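Local coordinates for multifunctional non-homologous end joining DNA repair protein LigD (Mycobacterium tuberculosis, PDB 2IRX) that probably repairs DNA double-strand breaks together with Ku, this piece being its primase-polymerase domain, which fills gaps with nucleotides using manganese ions, at residues A[52-57]-A[92-97]; A[113-118]-A[240-245]. All blocks are in the same frame, centred on the assembly; numbering follows the deposited sequence.

How the interactions relate
Both interactions belong to the LigD primase-polymerase domain, and their centres lie about 10 Å apart. Along the chain they come in series: 52-57 with 92-97 is complete before 113-118 with 240-245 begins. They share the small antiparallel sheet ordered 66-68, 53-56, 112-115, 240-241, in which strands 53-56 and 112-115 are neighbours. A probable hydrogen bond from His114 N to Thr53 O, 2.8 Å, joins them directly, and Ala52 packs on Val113. Interaction 1 ties the sheet to the separate hairpin of 80-85 and 90-95, whereas interaction 2 adds its edge strand. Each reaches the GTP, one at the base and the other at the ribose, so this sheet supplies part of the nucleotide pocket.

Interaction 1. Residues A[52-57]-A[92-97]; sequences ATRKRW and TYPIID. With GTP (guanosine-5'-triphosphate), chain C.
Ala52, just ahead of strand 53-56, meets Pro94 on the second strand of the 80-85/90-95 beta-hairpin, so the contact ties that hairpin to the four-stranded antiparallel sheet of the primase-polymerase domain. A single direct hydrogen bond spans the two segments: Ala52 N donates a hydrogen bond to Pro94 O at 2.9 Å, almost perfectly straight at 178°.

The apolar part lies around this bond. Ala52 CB rests on Ile96 CG1 at 3.7 Å, and Leu102 and Ile105 of helix 99-107 close over Ile96. Pro94 lays the CG and CD edge of its ring over one face of the Arg54 guanidinium, with Pro94 CG standing 3.2 Å above that plane. The arginine reaches this position because its chain is bent at both chi2 (83°) and chi3 (61°), folding the guanidinium back towards its own strand.

The polar contacts fix the guanidinium's rotation. Arg54 NH1 donates in its own plane to Ala52 O at 2.8 Å and also bonds Lys69 O, while Arg54 NH2 forms a salt bridge with Glu68 and bonds Gln70 O. This buried charge is therefore held by several acceptors, with the proline packed on its face. On the other side of strand 53-56 from Arg54, Thr53 and Tyr93 lie side by side and point the same way, and Ala52 O lies in the plane of the tyrosine ring at its edge. One water joins the two side chains through Thr53 OG1 and Tyr93 OH.

Further along the strand, Lys55, a substrate-binding residue by similarity, extends away from the hairpin to the guanine of GTP. Its chain is straight beyond CG, and Lys55 NZ donates to N7 of the base at 2.9 Å and more weakly to O6 at 3.4 Å.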
ATOM      1  N   ALA A  52      -8.289   7.651   1.273  1.00  7.19           N
ATOM      2  CA  ALA A  52      -8.314   6.333   0.632  1.00  7.22           C
ATOM      3  C   ALA A  52      -8.784   6.431  -0.827  1.00  7.77           C
ATOM      4  O   ALA A  52      -9.906   6.870  -1.097  1.00  6.18           O
ATOM      5  CB  ALA A  52      -9.231   5.373   1.421  1.00  7.65           C
ATOM      6  N   THR A  53      -7.891   6.060  -1.735  1.00  7.54           N
ATOM      7  CA  THR A  53      -8.209   5.841  -3.142  1.00  7.86           C
ATOM      8  C   THR A  53      -8.617   4.364  -3.321  1.00  8.30           C
ATOM      9  O   THR A  53      -7.922   3.459  -2.844  1.00  8.99           O
ATOM     10  CB  THR A  53      -7.003   6.201  -4.039  1.00  8.53           C
ATOM     11  OG1 THR A  53      -6.710   7.601  -3.897  1.00  8.03           O
ATOM     12  CG2 THR A  53      -7.277   5.877  -5.526  1.00  7.21           C
ATOM     13  N   ARG A  54      -9.744   4.147  -3.992  1.00  8.14           N
ATOM     14  CA  ARG A  54     -10.328   2.816  -4.203  1.00  7.64           C
ATOM     15  C   ARG A  54     -10.081   2.385  -5.652  1.00  7.47           C
ATOM     16  O   ARG A  54     -10.610   3.004  -6.620  1.00  7.31           O
ATOM     17  CB  ARG A  54     -11.848   2.833  -3.916  1.00  6.72           C
ATOM     18  CG  ARG A  54     -12.293   3.025  -2.443  1.00  7.57           C
ATOM     19  CD  ARG A  54     -12.335   4.511  -2.001  1.00  7.07           C
ATOM     20  NE  ARG A  54     -13.282   5.279  -2.804  1.00  8.14           N
ATOM     21  CZ  ARG A  54     -13.098   6.534  -3.211  1.00  7.23           C
ATOM     22  NH1 ARG A  54     -11.982   7.181  -2.892  1.00  6.56           N
ATOM     23  NH2 ARG A  54     -14.038   7.149  -3.950  1.00  7.10           N
ATOM     24  N   LYS A  55      -9.300   1.327  -5.831  1.00  6.50           N
ATOM     25  CA  LYS A  55      -9.270   0.672  -7.133  1.00  6.85           C
ATOM     26  C   LYS A  55     -10.340  -0.438  -7.172  1.00  6.53           C
ATOM     27  O   LYS A  55     -10.238  -1.476  -6.473  1.00  5.95           O
ATOM     28  CB  LYS A  55      -7.879   0.156  -7.480  1.00  7.09           C
ATOM     29  CG  LYS A  55      -7.664  -0.072  -8.987  1.00  6.24           C
ATOM     30  CD  LYS A  55      -6.180  -0.293  -9.314  1.00  6.50           C
ATOM     31  CE  LYS A  55      -6.007  -0.617 -10.815  1.00  8.79           C
ATOM     32  NZ  LYS A  55      -4.529  -0.741 -11.206  1.00  7.32           N
ATOM     33  N   ARG A  56     -11.342  -0.212  -8.020  1.00  6.19           N
ATOM     34  CA  ARG A  56     -12.533  -1.044  -8.062  1.00  6.92           C
ATOM     35  C   ARG A  56     -12.624  -1.926  -9.298  1.00  6.56           C
ATOM     36  O   ARG A  56     -12.291  -1.508 -10.407  1.00  5.96           O
ATOM     37  CB  ARG A  56     -13.810  -0.186  -7.937  1.00  7.94           C
ATOM     38  CG  ARG A  56     -13.820   0.705  -6.630  1.00  7.96           C
ATOM     39  CD  ARG A  56     -15.025   1.663  -6.671  1.00  6.84           C
ATOM     40  NE  ARG A  56     -16.297   0.938  -6.704  1.00  5.91           N
ATOM     41  CZ  ARG A  56     -17.478   1.476  -7.033  1.00 10.51           C
ATOM     42  NH1 ARG A  56     -17.585   2.777  -7.368  1.00  8.45           N
ATOM     43  NH2 ARG A  56     -18.569   0.706  -7.013  1.00  7.05           N
ATOM     44  N   TRP A  57     -13.075  -3.158  -9.075  1.00  6.85           N
ATOM     45  CA  TRP A  57     -13.379  -4.117 -10.139  1.00  6.45           C
ATOM     46  C   TRP A  57     -14.831  -4.602  -9.936  1.00  7.74           C
ATOM     47  O   TRP A  57     -15.054  -5.714  -9.430  1.00  6.02           O
ATOM     48  CB  TRP A  57     -12.428  -5.314 -10.027  1.00  7.40           C
ATOM     49  CG  TRP A  57     -11.025  -5.146 -10.585  1.00  5.94           C
ATOM     50  CD1 TRP A  57     -10.575  -5.572 -11.822  1.00  7.56           C
ATOM     51  CD2 TRP A  57      -9.874  -4.603  -9.906  1.00  7.46           C
ATOM     52  NE1 TRP A  57      -9.222  -5.309 -11.953  1.00  7.03           N
ATOM     53  CE2 TRP A  57      -8.767  -4.713 -10.801  1.00  6.02           C
ATOM     54  CE3 TRP A  57      -9.671  -4.013  -8.648  1.00  6.25           C
ATOM     55  CZ2 TRP A  57      -7.476  -4.252 -10.468  1.00  8.25           C
ATOM     56  CZ3 TRP A  57      -8.371  -3.555  -8.317  1.00  7.21           C
ATOM     57  CH2 TRP A  57      -7.301  -3.679  -9.226  1.00  5.97           C
ATOM     58  N   THR A  92     -12.645  15.421  -2.953  1.00 11.65           N
ATOM     59  CA  THR A  92     -13.073  14.923  -1.649  1.00 11.68           C
ATOM     60  C   THR A  92     -12.825  13.415  -1.584  1.00 10.48           C
ATOM     61  O   THR A  92     -13.331  12.644  -2.418  1.00 10.15           O
ATOM     62  CB  THR A  92     -14.574  15.242  -1.378  1.00 11.87           C
ATOM     63  OG1 THR A  92     -14.785  16.653  -1.483  1.00 14.01           O
ATOM     64  CG2 THR A  92     -14.994  14.806   0.009  1.00 13.54           C
ATOM     65  N   TYR A  93     -12.048  13.006  -0.589  1.00  9.78           N
ATOM     66  CA  TYR A  93     -11.729  11.588  -0.387  1.00  9.78           C
ATOM     67  C   TYR A  93     -12.404  11.015   0.844  1.00  9.59           C
ATOM     68  O   TYR A  93     -12.545  11.729   1.840  1.00 10.28           O
ATOM     69  CB  TYR A  93     -10.235  11.395  -0.176  1.00  9.80           C
ATOM     70  CG  TYR A  93      -9.361  11.564  -1.392  1.00 10.99           C
ATOM     71  CD1 TYR A  93      -8.962  10.450  -2.165  1.00 10.39           C
ATOM     72  CD2 TYR A  93      -8.875  12.825  -1.731  1.00 10.81           C
ATOM     73  CE1 TYR A  93      -8.128  10.623  -3.276  1.00 11.92           C
ATOM     74  CE2 TYR A  93      -8.046  13.001  -2.837  1.00 13.35           C
ATOM     75  CZ  TYR A  93      -7.669  11.902  -3.593  1.00 11.20           C
ATOM     76  OH  TYR A  93      -6.836  12.108  -4.679  1.00 12.38           O
ATOM     77  N   PRO A  94     -12.757   9.708   0.814  1.00  9.83           N
ATOM     78  CA  PRO A  94     -13.140   9.087   2.080  1.00  9.34           C
ATOM     79  C   PRO A  94     -11.883   8.808   2.909  1.00  9.26           C
ATOM     80  O   PRO A  94     -10.770   8.650   2.341  1.00  8.52           O
ATOM     81  CB  PRO A  94     -13.787   7.766   1.654  1.00  9.08           C
ATOM     82  CG  PRO A  94     -13.092   7.424   0.294  1.00 10.32           C
ATOM     83  CD  PRO A  94     -12.756   8.754  -0.323  1.00  8.60           C
ATOM     84  N   ILE A  95     -12.059   8.766   4.223  1.00  9.20           N
ATOM     85  CA  ILE A  95     -11.020   8.297   5.127  1.00  9.15           C
ATOM     86  C   ILE A  95     -11.554   7.023   5.801  1.00  9.07           C
ATOM     87  O   ILE A  95     -12.565   7.056   6.519  1.00  8.45           O
ATOM     88  CB  ILE A  95     -10.629   9.361   6.194  1.00  9.75           C
ATOM     89  CG1 ILE A  95     -10.018  10.609   5.524  1.00 10.60           C
ATOM     90  CG2 ILE A  95      -9.669   8.733   7.228  1.00  9.90           C
ATOM     91  CD1 ILE A  95     -10.083  11.883   6.418  1.00  9.20           C
ATOM     92  N   ILE A  96     -10.877   5.905   5.572  1.00  8.86           N
ATOM     93  CA  ILE A  96     -11.322   4.623   6.140  1.00  9.73           C
ATOM     94  C   ILE A  96     -10.661   4.435   7.517  1.00 10.28           C
ATOM     95  O   ILE A  96      -9.443   4.367   7.607  1.00 10.93           O
ATOM     96  CB  ILE A  96     -11.009   3.431   5.183  1.00  9.57           C
ATOM     97  CG1 ILE A  96     -11.554   3.712   3.759  1.00  9.79           C
ATOM     98  CG2 ILE A  96     -11.527   2.100   5.796  1.00 10.24           C
ATOM     99  CD1 ILE A  96     -13.107   3.824   3.662  1.00  9.97           C
ATOM    100  N   ASP A  97     -11.479   4.391   8.578  1.00 11.06           N
ATOM    101  CA  ASP A  97     -10.987   4.371   9.964  1.00 12.82           C
ATOM    102  C   ASP A  97     -11.841   3.498  10.887  1.00 12.81           C
ATOM    103  O   ASP A  97     -11.782   3.639  12.121  1.00 13.76           O
ATOM    104  CB  ASP A  97     -10.902   5.798  10.551  1.00 12.67           C
ATOM    105  CG  ASP A  97     -12.201   6.586  10.415  1.00 15.75           C
ATOM    106  OD1 ASP A  97     -13.326   6.015  10.460  1.00 16.93           O
ATOM    107  OD2 ASP A  97     -12.105   7.826  10.268  1.00 20.78           O
TER
HETATM  108  PG  GTP C 305       3.870  -4.571  -8.498  1.00 15.17           P
HETATM  109  O1G GTP C 305       4.517  -5.392  -7.449  1.00 15.05           O
HETATM  110  O2G GTP C 305       4.818  -3.526  -9.049  1.00 12.82           O
HETATM  111  O3G GTP C 305       3.251  -5.415  -9.579  1.00 16.03           O
HETATM  112  O3B GTP C 305       2.611  -3.880  -7.737  1.00 15.64           O
HETATM  113  PB  GTP C 305       2.457  -2.381  -7.189  1.00 14.15           P
HETATM  114  O1B GTP C 305       3.748  -1.819  -6.689  1.00 12.98           O
HETATM  115  O2B GTP C 305       1.445  -2.357  -6.110  1.00 12.25           O
HETATM  116  O3A GTP C 305       2.095  -1.589  -8.525  1.00 15.65           O
HETATM  117  PA  GTP C 305       0.735  -0.921  -9.069  1.00 16.01           P
HETATM  118  O1A GTP C 305      -0.484  -1.580  -8.479  1.00 16.23           O
HETATM  119  O2A GTP C 305       0.843  -1.032 -10.572  1.00 13.26           O
HETATM  120  O5' GTP C 305       0.845   0.595  -8.600  1.00 16.56           O
HETATM  121  C5' GTP C 305       1.954   1.438  -8.938  1.00 15.38           C
HETATM  122  C4' GTP C 305       1.588   2.900  -8.650  1.00 15.70           C
HETATM  123  O4' GTP C 305       0.424   3.339  -9.351  1.00 13.85           O
HETATM  124  C3' GTP C 305       1.285   3.135  -7.182  1.00 13.07           C
HETATM  125  O3' GTP C 305       1.682   4.459  -6.946  1.00 15.97           O
HETATM  126  C2' GTP C 305      -0.246   3.038  -7.100  1.00 13.79           C
HETATM  127  O2' GTP C 305      -0.908   3.699  -6.029  1.00 13.13           O
HETATM  128  C1' GTP C 305      -0.662   3.611  -8.446  1.00 15.46           C
HETATM  129  N9  GTP C 305      -1.787   2.974  -9.152  1.00 16.13           N
HETATM  130  C8  GTP C 305      -2.163   1.654  -9.189  1.00 17.03           C
HETATM  131  N7  GTP C 305      -3.200   1.556 -10.050  1.00 18.56           N
HETATM  132  C5  GTP C 305      -3.450   2.782 -10.581  1.00 17.01           C
HETATM  133  C6  GTP C 305      -4.380   3.241 -11.524  1.00 17.69           C
HETATM  134  O6  GTP C 305      -5.197   2.467 -12.031  1.00 15.70           O
HETATM  135  N1  GTP C 305      -4.365   4.585 -11.887  1.00 17.45           N
HETATM  136  C2  GTP C 305      -3.455   5.469 -11.331  1.00 17.74           C
HETATM  137  N2  GTP C 305      -3.479   6.763 -11.682  1.00 17.98           N
HETATM  138  N3  GTP C 305      -2.536   5.008 -10.387  1.00 16.69           N
HETATM  139  C4  GTP C 305      -2.547   3.677 -10.031  1.00 17.20           C
HETATM  140  O   HOH W   1      -5.268   9.508  -5.216  1.00 21.14           O

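Interaction 2. Residues A[113-118]-A[240-245]; sequences VHVPQW and TIAPYS. With GTP (guanosine-5'-triphosphate), chain C.
With chi1 at -65°, His114 holds its imidazole beside its backbone N, where the ring meets Ile241; the isoleucine's own chi1 of -162° brings Ile241 CG1 beside the Val113 carbonyl, 3.5 Å from Val113 O, and near His114 NE2. His114 and Ile241 face each other across an antiparallel strand pairing, in which 240-241 forms the edge of the four-stranded sheet beside 112-115. They are a non-hydrogen-bonded pair, and the isoleucine covers one face of the imidazole in a CH-pi contact: Ile241 CB is 4.0 Å from the ring centroid, 22° off its normal.

Val115 and Thr240 form the hydrogen-bonded pair next to it. Val115 N donates to Thr240 O at 3.0 Å and Thr240 N to Val115 O at 2.9 Å. Thr240 turns its hydroxyl to Gln233.

Past the strand, a type II turn from Ala242 to Ser245 folds back to Val113. Ala242 N reaches Val113 O at 2.7 Å, while Ser245 OG accepts from Val113 N at 3.1 Å, so both backbone polar groups of this valine are engaged. Ala242 CB packs loosely on Val113 CG1 and Val115 CG2.

The imidazole is oriented from both ends, consistent with a substrate-binding role. His114 NE2 bonds Glu112, and at the ring's edge His114 ND1 shares a hydrogen bond with the ribose O2' of GTP at 2.8 Å.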
ATOM      1  N   VAL A 113      -7.018  -0.790  -1.841  1.00  7.19           N
ATOM      2  CA  VAL A 113      -7.084   0.486  -1.147  1.00  7.87           C
ATOM      3  C   VAL A 113      -5.672   1.081  -1.229  1.00  7.34           C
ATOM      4  O   VAL A 113      -4.681   0.443  -0.804  1.00  7.29           O
ATOM      5  CB  VAL A 113      -7.523   0.317   0.339  1.00  8.26           C
ATOM      6  CG1 VAL A 113      -7.456   1.671   1.067  1.00  6.57           C
ATOM      7  CG2 VAL A 113      -8.932  -0.352   0.433  1.00  8.95           C
ATOM      8  N   HIS A 114      -5.591   2.253  -1.843  1.00  6.30           N
ATOM      9  CA  HIS A 114      -4.312   2.967  -2.030  1.00  7.14           C
ATOM     10  C   HIS A 114      -4.292   4.260  -1.185  1.00  7.13           C
ATOM     11  O   HIS A 114      -5.288   4.985  -1.137  1.00  7.83           O
ATOM     12  CB  HIS A 114      -4.067   3.269  -3.505  1.00  7.16           C
ATOM     13  CG  HIS A 114      -3.873   2.043  -4.355  1.00  6.39           C
ATOM     14  ND1 HIS A 114      -2.671   1.736  -4.961  1.00  7.23           N
ATOM     15  CD2 HIS A 114      -4.735   1.048  -4.701  1.00  8.32           C
ATOM     16  CE1 HIS A 114      -2.793   0.611  -5.645  1.00  7.00           C
ATOM     17  NE2 HIS A 114      -4.037   0.167  -5.500  1.00  5.79           N
ATOM     18  N   VAL A 115      -3.155   4.545  -0.547  1.00  7.49           N
ATOM     19  CA  VAL A 115      -3.027   5.739   0.328  1.00  7.69           C
ATOM     20  C   VAL A 115      -1.659   6.423   0.151  1.00  8.44           C
ATOM     21  O   VAL A 115      -0.660   5.753  -0.253  1.00  7.91           O
ATOM     22  CB  VAL A 115      -3.248   5.396   1.851  1.00  7.77           C
ATOM     23  CG1 VAL A 115      -4.686   4.901   2.128  1.00  6.41           C
ATOM     24  CG2 VAL A 115      -2.215   4.347   2.342  1.00  7.43           C
ATOM     25  N   PRO A 116      -1.597   7.733   0.475  1.00  8.18           N
ATOM     26  CA  PRO A 116      -0.301   8.420   0.479  1.00  7.63           C
ATOM     27  C   PRO A 116       0.435   8.160   1.795  1.00  7.75           C
ATOM     28  O   PRO A 116      -0.135   7.536   2.727  1.00  7.34           O
ATOM     29  CB  PRO A 116      -0.689   9.908   0.342  1.00  7.35           C
ATOM     30  CG  PRO A 116      -1.974  10.025   1.076  1.00  7.53           C
ATOM     31  CD  PRO A 116      -2.703   8.656   0.835  1.00  8.38           C
ATOM     32  N   GLN A 117       1.662   8.661   1.901  1.00  7.72           N
ATOM     33  CA  GLN A 117       2.463   8.402   3.082  1.00  8.32           C
ATOM     34  C   GLN A 117       2.334   9.488   4.165  1.00  8.53           C
ATOM     35  O   GLN A 117       3.003   9.404   5.206  1.00  9.42           O
ATOM     36  CB  GLN A 117       3.930   8.196   2.687  1.00  8.57           C
ATOM     37  CG  GLN A 117       4.112   7.107   1.574  1.00  7.55           C
ATOM     38  CD  GLN A 117       3.291   5.879   1.845  1.00  7.63           C
ATOM     39  OE1 GLN A 117       2.432   5.498   1.031  1.00 10.44           O
ATOM     40  NE2 GLN A 117       3.541   5.240   2.989  1.00  6.01           N
ATOM     41  N   TRP A 118       1.475  10.479   3.907  1.00  9.18           N
ATOM     42  CA  TRP A 118       1.138  11.516   4.892  1.00  9.10           C
ATOM     43  C   TRP A 118      -0.264  11.296   5.438  1.00  9.49           C
ATOM     44  O   TRP A 118      -1.095  10.655   4.778  1.00  8.82           O
ATOM     45  CB  TRP A 118       1.202  12.918   4.274  1.00  9.83           C
ATOM     46  CG  TRP A 118       0.403  13.123   2.979  1.00  9.74           C
ATOM     47  CD1 TRP A 118       0.893  13.049   1.701  1.00 10.70           C
ATOM     48  CD2 TRP A 118      -1.001  13.457   2.846  1.00 11.27           C
ATOM     49  NE1 TRP A 118      -0.112  13.277   0.786  1.00 11.17           N
ATOM     50  CE2 TRP A 118      -1.276  13.561   1.457  1.00 10.82           C
ATOM     51  CE3 TRP A 118      -2.052  13.674   3.764  1.00  8.45           C
ATOM     52  CZ2 TRP A 118      -2.567  13.864   0.959  1.00 10.27           C
ATOM     53  CZ3 TRP A 118      -3.330  13.987   3.268  1.00  9.68           C
ATOM     54  CH2 TRP A 118      -3.569  14.082   1.886  1.00  9.64           C
ATOM     55  N   THR A 240       0.453   4.569  -2.604  1.00  6.81           N
ATOM     56  CA  THR A 240       0.965   3.206  -2.664  1.00  6.97           C
ATOM     57  C   THR A 240      -0.125   2.356  -2.034  1.00  6.56           C
ATOM     58  O   THR A 240      -0.773   2.783  -1.061  1.00  7.26           O
ATOM     59  CB  THR A 240       2.314   3.042  -1.891  1.00  6.58           C
ATOM     60  OG1 THR A 240       3.287   3.977  -2.437  1.00  6.38           O
ATOM     61  CG2 THR A 240       2.849   1.599  -2.036  1.00  7.07           C
ATOM     62  N   ILE A 241      -0.321   1.156  -2.568  1.00  5.94           N
ATOM     63  CA  ILE A 241      -1.317   0.241  -2.008  1.00  7.08           C
ATOM     64  C   ILE A 241      -1.099   0.076  -0.486  1.00  6.53           C
ATOM     65  O   ILE A 241       0.059  -0.037  -0.010  1.00  6.72           O
ATOM     66  CB  ILE A 241      -1.334  -1.123  -2.730  1.00  6.78           C
ATOM     67  CG1 ILE A 241      -2.661  -1.857  -2.436  1.00  7.22           C
ATOM     68  CG2 ILE A 241      -0.062  -1.995  -2.364  1.00  7.93           C
ATOM     69  CD1 ILE A 241      -2.888  -3.037  -3.358  1.00  5.63           C
ATOM     70  N   ALA A 242      -2.200   0.078   0.269  1.00  7.32           N
ATOM     71  CA  ALA A 242      -2.146  -0.118   1.737  1.00  8.56           C
ATOM     72  C   ALA A 242      -1.676  -1.533   2.119  1.00  9.18           C
ATOM     73  O   ALA A 242      -2.120  -2.510   1.519  1.00  8.60           O
ATOM     74  CB  ALA A 242      -3.524   0.174   2.379  1.00  9.40           C
ATOM     75  N   PRO A 243      -0.806  -1.640   3.147  1.00  9.95           N
ATOM     76  CA  PRO A 243      -0.546  -2.951   3.758  1.00  9.45           C
ATOM     77  C   PRO A 243      -1.869  -3.676   4.071  1.00  8.24           C
ATOM     78  O   PRO A 243      -2.841  -3.037   4.503  1.00  8.55           O
ATOM     79  CB  PRO A 243       0.210  -2.589   5.053  1.00 10.08           C
ATOM     80  CG  PRO A 243       0.992  -1.334   4.622  1.00 10.79           C
ATOM     81  CD  PRO A 243      -0.018  -0.566   3.783  1.00  9.60           C
ATOM     82  N   TYR A 244      -1.904  -4.975   3.796  1.00  6.95           N
ATOM     83  CA  TYR A 244      -3.084  -5.840   3.990  1.00  6.69           C
ATOM     84  C   TYR A 244      -4.162  -5.719   2.880  1.00  6.56           C
ATOM     85  O   TYR A 244      -5.084  -6.513   2.822  1.00  7.32           O
ATOM     86  CB  TYR A 244      -3.697  -5.664   5.400  1.00  6.57           C
ATOM     87  CG  TYR A 244      -2.759  -6.039   6.512  1.00  8.91           C
ATOM     88  CD1 TYR A 244      -2.484  -7.382   6.796  1.00  8.67           C
ATOM     89  CD2 TYR A 244      -2.173  -5.058   7.309  1.00  9.76           C
ATOM     90  CE1 TYR A 244      -1.604  -7.743   7.849  1.00  9.94           C
ATOM     91  CE2 TYR A 244      -1.298  -5.400   8.372  1.00  9.59           C
ATOM     92  CZ  TYR A 244      -1.023  -6.744   8.626  1.00  8.18           C
ATOM     93  OH  TYR A 244      -0.171  -7.105   9.659  1.00  9.41           O
ATOM     94  N   SER A 245      -4.036  -4.749   1.982  1.00  6.84           N
ATOM     95  CA  SER A 245      -4.924  -4.688   0.816  1.00  6.70           C
ATOM     96  C   SER A 245      -4.885  -5.970   0.002  1.00  7.11           C
ATOM     97  O   SER A 245      -3.810  -6.548  -0.216  1.00  6.79           O
ATOM     98  CB  SER A 245      -4.574  -3.507  -0.113  1.00  6.35           C
ATOM     99  OG  SER A 245      -5.571  -3.388  -1.121  1.00  7.48           O
TER
HETATM  100  PG  GTP C 305       3.870  -4.571  -8.498  1.00 15.17           P
HETATM  101  O1G GTP C 305       4.517  -5.392  -7.449  1.00 15.05           O
HETATM  102  O2G GTP C 305       4.818  -3.526  -9.049  1.00 12.82           O
HETATM  103  O3G GTP C 305       3.251  -5.415  -9.579  1.00 16.03           O
HETATM  104  O3B GTP C 305       2.611  -3.880  -7.737  1.00 15.64           O
HETATM  105  PB  GTP C 305       2.457  -2.381  -7.189  1.00 14.15           P
HETATM  106  O1B GTP C 305       3.748  -1.819  -6.689  1.00 12.98           O
HETATM  107  O2B GTP C 305       1.445  -2.357  -6.110  1.00 12.25           O
HETATM  108  O3A GTP C 305       2.095  -1.589  -8.525  1.00 15.65           O
HETATM  109  PA  GTP C 305       0.735  -0.921  -9.069  1.00 16.01           P
HETATM  110  O1A GTP C 305      -0.484  -1.580  -8.479  1.00 16.23           O
HETATM  111  O2A GTP C 305       0.843  -1.032 -10.572  1.00 13.26           O
HETATM  112  O5' GTP C 305       0.845   0.595  -8.600  1.00 16.56           O
HETATM  113  C5' GTP C 305       1.954   1.438  -8.938  1.00 15.38           C
HETATM  114  C4' GTP C 305       1.588   2.900  -8.650  1.00 15.70           C
HETATM  115  O4' GTP C 305       0.424   3.339  -9.351  1.00 13.85           O
HETATM  116  C3' GTP C 305       1.285   3.135  -7.182  1.00 13.07           C
HETATM  117  O3' GTP C 305       1.682   4.459  -6.946  1.00 15.97           O
HETATM  118  C2' GTP C 305      -0.246   3.038  -7.100  1.00 13.79           C
HETATM  119  O2' GTP C 305      -0.908   3.699  -6.029  1.00 13.13           O
HETATM  120  C1' GTP C 305      -0.662   3.611  -8.446  1.00 15.46           C
HETATM  121  N9  GTP C 305      -1.787   2.974  -9.152  1.00 16.13           N
HETATM  122  C8  GTP C 305      -2.163   1.654  -9.189  1.00 17.03           C
HETATM  123  N7  GTP C 305      -3.200   1.556 -10.050  1.00 18.56           N
HETATM  124  C5  GTP C 305      -3.450   2.782 -10.581  1.00 17.01           C
HETATM  125  C6  GTP C 305      -4.380   3.241 -11.524  1.00 17.69           C
HETATM  126  O6  GTP C 305      -5.197   2.467 -12.031  1.00 15.70           O
HETATM  127  N1  GTP C 305      -4.365   4.585 -11.887  1.00 17.45           N
HETATM  128  C2  GTP C 305      -3.455   5.469 -11.331  1.00 17.74           C
HETATM  129  N2  GTP C 305      -3.479   6.763 -11.682  1.00 17.98           N
HETATM  130  N3  GTP C 305      -2.536   5.008 -10.387  1.00 16.69           N
HETATM  131  C4  GTP C 305      -2.547   3.677 -10.031  1.00 17.20           C